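TRNA (guanine(26)-N(2))-dimethyltransferase (Pyrococcus horikoshii, PDB 2EJU) probably dimethylates the exocyclic N2 of guanine 26 in a number of tRNAs, taking both methyl groups from S-adenosyl-L-methionine. Local coordinates at residues W75-S80 against V115-D120; L316-F321 against G361-A366. One frame throughout, in Å; residues are numbered along the deposited sequence.

Contact 1 of 2, residues W75-S80 against V115-D120; sequences WLNDIS and VINHDD. With SAH (S-adenosyl-L-homocysteine), chain B.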
ATOM      1  N   TRP A  75      19.646   0.392  -0.760  1.00 19.89           N
ATOM      2  CA  TRP A  75      19.964  -1.026  -0.721  1.00 19.87           C
ATOM      3  C   TRP A  75      18.975  -1.802  -1.596  1.00 20.23           C
ATOM      4  O   TRP A  75      17.767  -1.583  -1.527  1.00 18.97           O
ATOM      5  CB  TRP A  75      19.883  -1.552   0.716  1.00 20.87           C
ATOM      6  CG  TRP A  75      20.955  -1.027   1.623  1.00 19.88           C
ATOM      7  CD1 TRP A  75      21.212   0.276   1.913  1.00 21.76           C
ATOM      8  CD2 TRP A  75      21.886  -1.802   2.385  1.00 21.28           C
ATOM      9  NE1 TRP A  75      22.244   0.367   2.816  1.00 23.04           N
ATOM     10  CE2 TRP A  75      22.678  -0.894   3.124  1.00 22.63           C
ATOM     11  CE3 TRP A  75      22.127  -3.177   2.520  1.00 22.51           C
ATOM     12  CZ2 TRP A  75      23.697  -1.314   3.986  1.00 22.23           C
ATOM     13  CZ3 TRP A  75      23.141  -3.598   3.377  1.00 24.58           C
ATOM     14  CH2 TRP A  75      23.915  -2.666   4.099  1.00 25.23           C
ATOM     15  N   LEU A  76      19.503  -2.692  -2.429  1.00 21.24           N
ATOM     16  CA  LEU A  76      18.682  -3.533  -3.289  1.00 22.94           C
ATOM     17  C   LEU A  76      18.995  -4.959  -2.866  1.00 23.00           C
ATOM     18  O   LEU A  76      20.158  -5.323  -2.724  1.00 24.84           O
ATOM     19  CB  LEU A  76      19.036  -3.339  -4.764  1.00 27.18           C
ATOM     20  CG  LEU A  76      18.713  -1.967  -5.356  1.00 29.26           C
ATOM     21  CD1 LEU A  76      19.817  -0.981  -4.997  1.00 30.77           C
ATOM     22  CD2 LEU A  76      18.584  -2.082  -6.867  1.00 33.15           C
ATOM     23  N   ASN A  77      17.964  -5.767  -2.665  1.00 20.62           N
ATOM     24  CA  ASN A  77      18.172  -7.135  -2.229  1.00 20.73           C
ATOM     25  C   ASN A  77      17.256  -8.157  -2.886  1.00 19.80           C
ATOM     26  O   ASN A  77      16.107  -7.867  -3.210  1.00 19.90           O
ATOM     27  CB  ASN A  77      17.973  -7.228  -0.716  1.00 19.56           C
ATOM     28  CG  ASN A  77      18.133  -8.638  -0.201  1.00 19.49           C
ATOM     29  OD1 ASN A  77      19.251  -9.116   0.004  1.00 20.28           O
ATOM     30  ND2 ASN A  77      17.011  -9.325  -0.005  1.00 17.40           N
ATOM     31  N   ASP A  78      17.781  -9.362  -3.060  1.00 21.18           N
ATOM     32  CA  ASP A  78      17.008 -10.461  -3.624  1.00 23.46           C
ATOM     33  C   ASP A  78      17.720 -11.767  -3.297  1.00 22.66           C
ATOM     34  O   ASP A  78      18.947 -11.831  -3.276  1.00 23.23           O
ATOM     35  CB  ASP A  78      16.850 -10.313  -5.134  1.00 23.11           C
ATOM     36  CG  ASP A  78      15.625 -11.037  -5.658  1.00 24.99           C
ATOM     37  OD1 ASP A  78      14.676 -10.350  -6.087  1.00 25.15           O
ATOM     38  OD2 ASP A  78      15.604 -12.285  -5.629  1.00 23.07           O
ATOM     39  N   ILE A  79      16.942 -12.806  -3.035  1.00 22.53           N
ATOM     40  CA  ILE A  79      17.510 -14.095  -2.689  1.00 21.88           C
ATOM     41  C   ILE A  79      18.007 -14.868  -3.920  1.00 23.08           C
ATOM     42  O   ILE A  79      18.857 -15.746  -3.810  1.00 22.45           O
ATOM     43  CB  ILE A  79      16.464 -14.944  -1.926  1.00 23.24           C
ATOM     44  CG1 ILE A  79      17.145 -16.125  -1.233  1.00 21.48           C
ATOM     45  CG2 ILE A  79      15.393 -15.436  -2.893  1.00 20.92           C
ATOM     46  CD1 ILE A  79      16.193 -16.980  -0.412  1.00 24.13           C
ATOM     47  N   SER A  80      17.482 -14.525  -5.089  1.00 24.87           N
ATOM     48  CA  SER A  80      17.854 -15.208  -6.326  1.00 25.06           C
ATOM     49  C   SER A  80      19.179 -14.761  -6.923  1.00 25.12           C
ATOM     50  O   SER A  80      19.426 -13.566  -7.079  1.00 22.89           O
ATOM     51  CB  SER A  80      16.751 -15.021  -7.367  1.00 25.86           C
ATOM     52  OG  SER A  80      17.199 -15.413  -8.650  1.00 29.06           O
ATOM     53  N   VAL A 115      23.906  -0.265  -2.521  1.00 20.18           N
ATOM     54  CA  VAL A 115      24.321  -1.547  -1.979  1.00 20.46           C
ATOM     55  C   VAL A 115      23.449  -2.639  -2.582  1.00 22.13           C
ATOM     56  O   VAL A 115      22.236  -2.657  -2.371  1.00 23.63           O
ATOM     57  CB  VAL A 115      24.168  -1.571  -0.442  1.00 19.26           C
ATOM     58  CG1 VAL A 115      24.716  -2.880   0.118  1.00 18.69           C
ATOM     59  CG2 VAL A 115      24.895  -0.376   0.171  1.00 18.58           C
ATOM     60  N   ILE A 116      24.067  -3.537  -3.343  1.00 22.33           N
ATOM     61  CA  ILE A 116      23.344  -4.634  -3.973  1.00 22.03           C
ATOM     62  C   ILE A 116      23.657  -5.880  -3.161  1.00 21.91           C
ATOM     63  O   ILE A 116      24.813  -6.279  -3.035  1.00 20.14           O
ATOM     64  CB  ILE A 116      23.788  -4.821  -5.437  1.00 24.98           C
ATOM     65  CG1 ILE A 116      23.832  -3.462  -6.136  1.00 25.14           C
ATOM     66  CG2 ILE A 116      22.798  -5.721  -6.169  1.00 23.59           C
ATOM     67  CD1 ILE A 116      24.319  -3.525  -7.574  1.00 27.72           C
ATOM     68  N   ASN A 117      22.615  -6.488  -2.606  1.00 22.11           N
ATOM     69  CA  ASN A 117      22.780  -7.651  -1.753  1.00 23.38           C
ATOM     70  C   ASN A 117      22.104  -8.907  -2.299  1.00 23.36           C
ATOM     71  O   ASN A 117      21.047  -8.841  -2.923  1.00 24.43           O
ATOM     72  CB  ASN A 117      22.215  -7.312  -0.367  1.00 25.16           C
ATOM     73  CG  ASN A 117      22.801  -8.169   0.734  1.00 26.76           C
ATOM     74  OD1 ASN A 117      23.992  -8.083   1.036  1.00 27.53           O
ATOM     75  ND2 ASN A 117      21.962  -9.002   1.343  1.00 25.28           N
ATOM     76  N   HIS A 118      22.726 -10.056  -2.059  1.00 23.80           N
ATOM     77  CA  HIS A 118      22.175 -11.335  -2.499  1.00 25.09           C
ATOM     78  C   HIS A 118      21.878 -12.139  -1.243  1.00 24.62           C
ATOM     79  O   HIS A 118      22.795 -12.679  -0.631  1.00 26.13           O
ATOM     80  CB  HIS A 118      23.188 -12.099  -3.354  1.00 27.34           C
ATOM     81  CG  HIS A 118      22.751 -13.489  -3.702  1.00 29.11           C
ATOM     82  ND1 HIS A 118      23.640 -14.525  -3.895  1.00 32.29           N
ATOM     83  CD2 HIS A 118      21.518 -14.014  -3.888  1.00 29.96           C
ATOM     84  CE1 HIS A 118      22.973 -15.628  -4.182  1.00 31.46           C
ATOM     85  NE2 HIS A 118      21.683 -15.346  -4.184  1.00 29.83           N
ATOM     86  N   ASP A 119      20.611 -12.229  -0.853  1.00 23.78           N
ATOM     87  CA  ASP A 119      20.277 -12.961   0.367  1.00 24.88           C
ATOM     88  C   ASP A 119      18.780 -12.930   0.667  1.00 22.49           C
ATOM     89  O   ASP A 119      18.005 -12.277  -0.030  1.00 19.80           O
ATOM     90  CB  ASP A 119      21.031 -12.328   1.545  1.00 29.76           C
ATOM     91  CG  ASP A 119      21.199 -13.268   2.725  1.00 34.21           C
ATOM     92  OD1 ASP A 119      21.849 -12.845   3.704  1.00 37.21           O
ATOM     93  OD2 ASP A 119      20.695 -14.413   2.689  1.00 36.50           O
ATOM     94  N   ASP A 120      18.392 -13.659   1.710  1.00 22.08           N
ATOM     95  CA  ASP A 120      17.013 -13.702   2.181  1.00 20.33           C
ATOM     96  C   ASP A 120      16.776 -12.320   2.777  1.00 21.57           C
ATOM     97  O   ASP A 120      17.604 -11.823   3.558  1.00 20.39           O
ATOM     98  CB  ASP A 120      16.867 -14.750   3.285  1.00 21.80           C
ATOM     99  CG  ASP A 120      15.439 -14.882   3.798  1.00 21.21           C
ATOM    100  OD1 ASP A 120      14.595 -14.003   3.531  1.00 25.90           O
ATOM    101  OD2 ASP A 120      15.164 -15.884   4.487  1.00 25.68           O
TER
HETATM  102  N   SAH B 501       9.944  -5.403  -6.141  1.00 31.58           N
HETATM  103  CA  SAH B 501       9.681  -5.450  -7.462  1.00 31.87           C
HETATM  104  CB  SAH B 501       9.488  -6.979  -7.570  1.00 29.85           C
HETATM  105  CG  SAH B 501       9.453  -8.351  -7.004  1.00 28.42           C
HETATM  106  SD  SAH B 501       9.157  -9.961  -7.470  1.00 28.98           S
HETATM  107  C   SAH B 501       9.568  -4.510  -8.521  1.00 30.26           C
HETATM  108  O   SAH B 501       9.983  -5.051  -9.644  1.00 29.51           O
HETATM  109  OXT SAH B 501       9.127  -3.357  -8.307  1.00 31.39           O
HETATM  110  C5' SAH B 501       9.425 -10.725  -5.969  1.00 24.51           C
HETATM  111  C4' SAH B 501      10.708 -11.613  -6.064  1.00 26.53           C
HETATM  112  O4' SAH B 501      10.989 -11.820  -4.673  1.00 25.68           O
HETATM  113  C3' SAH B 501      11.879 -12.155  -6.849  1.00 24.28           C
HETATM  114  O3' SAH B 501      12.879 -11.388  -7.582  1.00 24.20           O
HETATM  115  C2' SAH B 501      12.569 -13.105  -5.872  1.00 24.95           C
HETATM  116  O2' SAH B 501      13.503 -14.000  -6.109  1.00 25.95           O
HETATM  117  C1' SAH B 501      11.955 -12.845  -4.526  1.00 23.94           C
HETATM  118  N9  SAH B 501      12.141 -13.449  -3.086  1.00 25.79           N
HETATM  119  C8  SAH B 501      11.459 -14.509  -2.687  1.00 24.02           C
HETATM  120  N7  SAH B 501      11.782 -14.814  -1.468  1.00 26.35           N
HETATM  121  C5  SAH B 501      12.674 -13.958  -1.041  1.00 24.66           C
HETATM  122  C6  SAH B 501      13.370 -13.801   0.173  1.00 23.09           C
HETATM  123  N6  SAH B 501      13.138 -14.641   1.168  1.00 20.40           N
HETATM  124  N1  SAH B 501      14.292 -12.753   0.321  1.00 24.01           N
HETATM  125  C2  SAH B 501      14.549 -11.865  -0.705  1.00 24.44           C
HETATM  126  N3  SAH B 501      13.879 -12.006  -1.899  1.00 24.50           N
HETATM  127  C4  SAH B 501      12.939 -13.043  -2.097  1.00 24.99           C

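Contact 2 of 2, residues L316-F321 against G361-A366; sequences LDIPLF and GIKTSA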
ATOM      1  N   LEU A 316     -13.342  11.257   0.252  1.00 25.93           N
ATOM      2  CA  LEU A 316     -13.662  11.485   1.657  1.00 25.46           C
ATOM      3  C   LEU A 316     -13.010  10.348   2.441  1.00 26.02           C
ATOM      4  O   LEU A 316     -13.155   9.181   2.081  1.00 25.08           O
ATOM      5  CB  LEU A 316     -15.180  11.455   1.863  1.00 26.40           C
ATOM      6  CG  LEU A 316     -15.710  11.607   3.291  1.00 28.96           C
ATOM      7  CD1 LEU A 316     -15.336  12.984   3.841  1.00 28.75           C
ATOM      8  CD2 LEU A 316     -17.225  11.414   3.295  1.00 28.83           C
ATOM      9  N   ASP A 317     -12.277  10.678   3.499  1.00 26.32           N
ATOM     10  CA  ASP A 317     -11.634   9.642   4.293  1.00 25.22           C
ATOM     11  C   ASP A 317     -12.533   9.314   5.475  1.00 24.97           C
ATOM     12  O   ASP A 317     -12.510   9.983   6.511  1.00 25.37           O
ATOM     13  CB  ASP A 317     -10.252  10.095   4.768  1.00 25.27           C
ATOM     14  CG  ASP A 317      -9.411   8.939   5.300  1.00 27.12           C
ATOM     15  OD1 ASP A 317      -9.871   7.777   5.256  1.00 27.63           O
ATOM     16  OD2 ASP A 317      -8.283   9.196   5.761  1.00 27.80           O
ATOM     17  N   ILE A 318     -13.340   8.277   5.289  1.00 23.75           N
ATOM     18  CA  ILE A 318     -14.286   7.811   6.294  1.00 24.03           C
ATOM     19  C   ILE A 318     -14.388   6.303   6.103  1.00 24.29           C
ATOM     20  O   ILE A 318     -14.237   5.807   4.985  1.00 26.09           O
ATOM     21  CB  ILE A 318     -15.658   8.482   6.076  1.00 24.51           C
ATOM     22  CG1 ILE A 318     -16.611   8.146   7.221  1.00 23.36           C
ATOM     23  CG2 ILE A 318     -16.234   8.049   4.734  1.00 25.53           C
ATOM     24  CD1 ILE A 318     -17.877   9.000   7.214  1.00 25.71           C
ATOM     25  N   PRO A 319     -14.633   5.546   7.186  1.00 22.66           N
ATOM     26  CA  PRO A 319     -14.725   4.093   7.016  1.00 22.39           C
ATOM     27  C   PRO A 319     -15.838   3.573   6.106  1.00 22.73           C
ATOM     28  O   PRO A 319     -17.019   3.858   6.308  1.00 21.17           O
ATOM     29  CB  PRO A 319     -14.873   3.584   8.453  1.00 22.02           C
ATOM     30  CG  PRO A 319     -14.130   4.619   9.261  1.00 21.97           C
ATOM     31  CD  PRO A 319     -14.617   5.905   8.616  1.00 23.83           C
ATOM     32  N   LEU A 320     -15.435   2.807   5.099  1.00 21.74           N
ATOM     33  CA  LEU A 320     -16.359   2.183   4.163  1.00 20.85           C
ATOM     34  C   LEU A 320     -17.156   3.100   3.235  1.00 22.40           C
ATOM     35  O   LEU A 320     -16.885   4.300   3.121  1.00 20.98           O
ATOM     36  CB  LEU A 320     -17.308   1.264   4.944  1.00 19.43           C
ATOM     37  CG  LEU A 320     -16.559   0.330   5.906  1.00 19.70           C
ATOM     38  CD1 LEU A 320     -17.529  -0.620   6.592  1.00 18.75           C
ATOM     39  CD2 LEU A 320     -15.495  -0.455   5.136  1.00 20.26           C
ATOM     40  N   PHE A 321     -18.145   2.518   2.564  1.00 21.78           N
ATOM     41  CA  PHE A 321     -18.964   3.265   1.622  1.00 22.42           C
ATOM     42  C   PHE A 321     -20.179   2.457   1.203  1.00 21.55           C
ATOM     43  O   PHE A 321     -20.366   1.322   1.635  1.00 20.74           O
ATOM     44  CB  PHE A 321     -18.129   3.629   0.387  1.00 24.05           C
ATOM     45  CG  PHE A 321     -17.549   2.436  -0.327  1.00 23.91           C
ATOM     46  CD1 PHE A 321     -18.245   1.814  -1.358  1.00 24.33           C
ATOM     47  CD2 PHE A 321     -16.305   1.933   0.040  1.00 25.51           C
ATOM     48  CE1 PHE A 321     -17.708   0.703  -2.019  1.00 24.75           C
ATOM     49  CE2 PHE A 321     -15.754   0.823  -0.610  1.00 25.86           C
ATOM     50  CZ  PHE A 321     -16.457   0.207  -1.643  1.00 24.90           C
ATOM     51  N   GLY A 361     -19.004   2.940  -6.059  1.00 28.53           N
ATOM     52  CA  GLY A 361     -19.082   3.226  -4.641  1.00 26.69           C
ATOM     53  C   GLY A 361     -19.138   4.708  -4.320  1.00 25.32           C
ATOM     54  O   GLY A 361     -18.574   5.533  -5.037  1.00 24.70           O
ATOM     55  N   ILE A 362     -19.828   5.046  -3.237  1.00 23.51           N
ATOM     56  CA  ILE A 362     -19.932   6.431  -2.811  1.00 22.37           C
ATOM     57  C   ILE A 362     -19.618   6.566  -1.324  1.00 22.42           C
ATOM     58  O   ILE A 362     -20.238   5.911  -0.484  1.00 21.20           O
ATOM     59  CB  ILE A 362     -21.342   7.005  -3.058  1.00 22.98           C
ATOM     60  CG1 ILE A 362     -21.626   7.089  -4.556  1.00 21.89           C
ATOM     61  CG2 ILE A 362     -21.451   8.395  -2.438  1.00 21.71           C
ATOM     62  CD1 ILE A 362     -23.048   7.490  -4.874  1.00 25.32           C
ATOM     63  N   LYS A 363     -18.638   7.415  -1.029  1.00 23.61           N
ATOM     64  CA  LYS A 363     -18.218   7.718   0.334  1.00 25.19           C
ATOM     65  C   LYS A 363     -19.112   8.865   0.786  1.00 24.98           C
ATOM     66  O   LYS A 363     -19.232   9.870   0.081  1.00 24.81           O
ATOM     67  CB  LYS A 363     -16.765   8.196   0.343  1.00 25.35           C
ATOM     68  CG  LYS A 363     -15.730   7.115   0.096  1.00 27.44           C
ATOM     69  CD  LYS A 363     -15.401   6.396   1.377  1.00 27.75           C
ATOM     70  CE  LYS A 363     -14.227   5.445   1.209  1.00 27.72           C
ATOM     71  NZ  LYS A 363     -13.983   4.712   2.482  1.00 24.80           N
ATOM     72  N   THR A 364     -19.738   8.728   1.947  1.00 22.79           N
ATOM     73  CA  THR A 364     -20.604   9.791   2.432  1.00 22.30           C
ATOM     74  C   THR A 364     -20.779   9.788   3.944  1.00 23.31           C
ATOM     75  O   THR A 364     -20.626   8.753   4.603  1.00 21.49           O
ATOM     76  CB  THR A 364     -22.000   9.715   1.778  1.00 22.47           C
ATOM     77  OG1 THR A 364     -22.796  10.826   2.207  1.00 21.96           O
ATOM     78  CG2 THR A 364     -22.705   8.417   2.162  1.00 21.29           C
ATOM     79  N   SER A 365     -21.101  10.960   4.486  1.00 23.57           N
ATOM     80  CA  SER A 365     -21.334  11.113   5.915  1.00 25.00           C
ATOM     81  C   SER A 365     -22.791  10.757   6.222  1.00 25.63           C
ATOM     82  O   SER A 365     -23.159  10.522   7.375  1.00 26.60           O
ATOM     83  CB  SER A 365     -21.056  12.558   6.343  1.00 26.28           C
ATOM     84  OG  SER A 365     -21.846  13.476   5.603  1.00 27.17           O
ATOM     85  N   ALA A 366     -23.610  10.703   5.174  1.00 24.80           N
ATOM     86  CA  ALA A 366     -25.033  10.402   5.310  1.00 24.87           C
ATOM     87  C   ALA A 366     -25.318   9.027   5.899  1.00 24.93           C
ATOM     88  O   ALA A 366     -24.626   8.061   5.598  1.00 25.31           O
ATOM     89  CB  ALA A 366     -25.727  10.523   3.951  1.00 22.32           C
TER
HETATM   90  O   HOH W   1     -11.352   5.858   3.652  1.00 30.45           O
HETATM   91  O   HOH W   2     -19.143   6.094   3.446  1.00 23.06           O

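Contact 1 of 2, residues W75-S80 against V115-D120
Asn77 and Asn117 lie side by side on one face of the sheet, amide planes 29° apart, and Asn117 ND2 gives a nearly straight hydrogen bond to Asn77 OD1 (3.0 Å). At chi1 178°, with CG opposite the backbone N, the Asn77 amide reaches toward segment 115-120, where ND2 meets Asp119 O at 3.1 Å from above the carbonyl plane. An asparagine suits this spot because it accepts and donates at once; ND2 also bonds Ala54 O, while Arg105 holds Asn117 OD1. Val115 CG1 sits 3.7 Å from the centroid of the six-membered ring of Trp75, a CH-pi contact over the face. Were Trp75 an alanine, Val115 would probably lose its aromatic cover and Glu73 the indole N-H. Strands 73-78 and 113-118 run parallel in a Rossmann-like class I methyltransferase sheet, joined by bonds such as Leu76 N to Val115 O (2.7 Å). Their C-terminal ends meet S-adenosyl-L-homocysteine: Asp78 OD1 accepts a hydrogen bond from O3' (2.6 Å) and OD2 one from O2' (2.8 Å), matching the ribose diol, and Asp120 OD1 accepts from adenine N6 (2.8 Å). Ser80 N closes an Asx turn on Asp78 OD2, and Ala57 N bonds Asp78 OD1.

Contact 2 of 2, residues L316-F321 against G361-A366
The irregular segment 316-321 curls beside strand 361-364, with the nearest CA atoms those of Phe321 and Lys363, 4.7 Å apart. Lys363 carries the contact. A bend at chi2 (-84°) turns its otherwise extended chain into the curl and brings NZ to two backbone carbonyls. NZ bonds Ile318 O at 2.7 Å, almost in line with that C=O, and Leu320 O at 3.0 Å from above the carbonyl plane. A lysine suits this place: its ammonium can serve several acceptors, while its methylenes run past the carbonyls of Leu316 and Leu320. Glu194 completes the grip with a salt bridge to NZ and also accepts from Leu320 N, so the charge brought into this largely buried contact is likely to be balanced. A water links NZ to Asp317 OD1, whose carboxylate is held by the backbone of Leu281 as well.

The strand is the middle one of a small antiparallel sheet, 322-323, 361-364 and 352-355, and the curl leads from helix 302-314 straight into its edge strand. At that entry a second water joins Leu320 O to Thr364 N, bridging the two backbones.

Apolar groups flank the lysine. Leu316 CB meets Lys363 CB at 3.9 Å, and its CD2 lies over Thr364 CA. The Ile318 side chain slides past the lysine in the opposite direction, CG2 touching CD at 3.8 Å. Phe321 holds its ring between backbone N and carbonyl carbon (chi1 58°), which places CD1 3.7 Å from Gly361 CA. Glycine fits here because a beta carbon would clash with the ring. On the other face of the strand, Ile362 packs on helix 338-347, and Thr364 OG1, bonded to Glu351 O, accepts from Ala366 N in an ST turn.

The two contacts sit on opposite sides of the chain's centre, their own centres 41 Å apart and their nearest atoms about 29 Å apart, so neither touches the other. They follow in series: 75-80 and 115-120 close before 316-321 and 361-366 open. No sheet is shared. Contact 1 belongs to the large mixed sheet, between strands 73-78 and 113-118, and its strand ends form part of the cofactor site; contact 2 belongs to the three-stranded sheet near the C-terminus, joined to the loop after helix 302-314, and lies away from the annotated sites. The chain thus keeps its methyl-donor site in one half and builds a separate small sheet in the other.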